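PDB 2ZWS: neutral ceramidase from Pseudomonas aeruginosa, which hydrolyses the N-acyl bond of ceramides to give sphingosine and a free fatty acid, and also catalyses the reverse synthesis. Local coordinates for residues A42-V46 against S133-Q138. Numbering follows the deposited sequence.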
# COMPACT_ATOMS: atom_id res chain seq x y z
N ALA A 42 1.07 6.78 -5.29
CA ALA A 42 -0.38 6.85 -5.19
C ALA A 42 -0.93 6.92 -6.61
O ALA A 42 -0.47 7.72 -7.42
CB ALA A 42 -0.81 8.10 -4.43
N ARG A 43 -1.90 6.07 -6.89
CA ARG A 43 -2.52 6.00 -8.23
C ARG A 43 -3.99 6.32 -8.04
O ARG A 43 -4.71 5.59 -7.33
CB ARG A 43 -2.34 4.58 -8.80
CG ARG A 43 -0.91 4.28 -9.27
CD ARG A 43 -0.72 2.82 -9.71
NE ARG A 43 0.61 2.59 -10.28
CZ ARG A 43 1.68 2.24 -9.56
NH1 ARG A 43 1.55 2.08 -8.25
NH2 ARG A 43 2.87 2.04 -10.14
N ALA A 44 -4.43 7.43 -8.62
CA ALA A 44 -5.77 7.97 -8.40
C ALA A 44 -6.63 7.80 -9.63
O ALA A 44 -6.17 8.04 -10.77
CB ALA A 44 -5.70 9.45 -8.05
N PHE A 45 -7.90 7.46 -9.38
CA PHE A 45 -8.86 7.20 -10.47
C PHE A 45 -10.08 8.02 -10.13
O PHE A 45 -10.82 7.69 -9.20
CB PHE A 45 -9.23 5.71 -10.52
CG PHE A 45 -8.05 4.82 -10.79
CD1 PHE A 45 -7.13 4.54 -9.77
CD2 PHE A 45 -7.84 4.30 -12.07
CE1 PHE A 45 -6.03 3.71 -10.02
CE2 PHE A 45 -6.72 3.46 -12.32
CZ PHE A 45 -5.84 3.17 -11.30
N VAL A 46 -10.25 9.10 -10.87
CA VAL A 46 -11.43 9.95 -10.71
C VAL A 46 -12.46 9.49 -11.71
O VAL A 46 -12.12 9.33 -12.89
CB VAL A 46 -11.08 11.46 -11.01
CG1 VAL A 46 -12.33 12.30 -10.93
CG2 VAL A 46 -10.08 11.96 -9.99
N SER A 133 -1.65 13.11 -6.46
CA SER A 133 -2.17 12.11 -7.44
C SER A 133 -3.60 12.46 -7.87
O SER A 133 -3.97 12.31 -9.06
CB SER A 133 -2.07 10.67 -6.88
OG SER A 133 -3.04 10.44 -5.90
N ILE A 134 -4.40 12.99 -6.94
CA ILE A 134 -5.78 13.38 -7.23
C ILE A 134 -5.80 14.62 -8.08
O ILE A 134 -6.56 14.69 -9.04
CB ILE A 134 -6.58 13.57 -5.91
CG1 ILE A 134 -6.72 12.24 -5.14
CG2 ILE A 134 -8.01 14.12 -6.16
CD1 ILE A 134 -7.20 12.39 -3.65
N GLU A 135 -4.93 15.57 -7.77
CA GLU A 135 -4.79 16.78 -8.58
C GLU A 135 -4.43 16.44 -10.02
O GLU A 135 -4.98 17.03 -10.98
CB GLU A 135 -3.72 17.67 -7.96
CG GLU A 135 -4.17 18.26 -6.67
CD GLU A 135 -3.10 19.15 -6.05
OE1 GLU A 135 -1.90 18.90 -6.26
OE2 GLU A 135 -3.49 20.09 -5.34
N ARG A 136 -3.50 15.49 -10.18
CA ARG A 136 -3.10 15.07 -11.51
C ARG A 136 -4.23 14.37 -12.24
O ARG A 136 -4.47 14.63 -13.41
CB ARG A 136 -1.85 14.20 -11.49
CG ARG A 136 -0.65 14.99 -11.02
CD ARG A 136 0.57 14.12 -10.79
NE ARG A 136 1.77 14.96 -10.70
CZ ARG A 136 3.00 14.48 -10.49
NH1 ARG A 136 3.20 13.18 -10.33
NH2 ARG A 136 4.04 15.32 -10.44
N ALA A 137 -4.93 13.48 -11.54
CA ALA A 137 -6.05 12.78 -12.12
C ALA A 137 -7.16 13.71 -12.57
O ALA A 137 -7.66 13.58 -13.68
CB ALA A 137 -6.58 11.71 -11.17
N GLN A 138 -7.56 14.65 -11.71
CA GLN A 138 -8.65 15.53 -12.07
C GLN A 138 -8.30 16.50 -13.20
O GLN A 138 -9.20 16.97 -13.89
CB GLN A 138 -9.16 16.28 -10.85
CG GLN A 138 -8.20 17.34 -10.36
CD GLN A 138 -8.63 17.99 -9.07
OE1 GLN A 138 -8.06 19.00 -8.65
NE2 GLN A 138 -9.65 17.42 -8.43
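Ala44 and Val46 of strand 41-49 meet Ala137 and Ile134 of the helix through apolar carbons. The methyl CB of Ala44 lies 4.0 Å from CB of Ala137 and 4.2 Å from CG1 of Ile134. Val46 uses one branch: with CG1 anti to the backbone N (chi1 176°), CG2 lies beside that N and meets Ala137 CB at 3.7 Å. The alanines Ala44 and Ala137 suit a place where the axes of the two segments come within 7.3 Å.

A second group of contacts is between methyl or methylene carbons and polar atoms. Ser133 OG is 3.6 Å from both Ala42 CB and Ala44 CB, while Ser133 CB rests 3.4 Å from Ala42 O. Serine is compact enough for this spot, and its buried hydroxyl is hydrogen-bonded within its own helix, to Ile130 O one turn back.

Side chains alternate along strand 41-49, whose Arg43 and Phe45 point to the other face, where Arg43 forms salt bridges with Asp62 and Glu228. Flanked by strands 5-13 and 55-61, the strand packs against residues 133-138, the C-terminal end of helix 120-138, and the directions of segments 42-46 and 133-138 differ by 39°: the layered alpha/beta packing of a helix on a mixed sheet in the N-terminal ceramidase region.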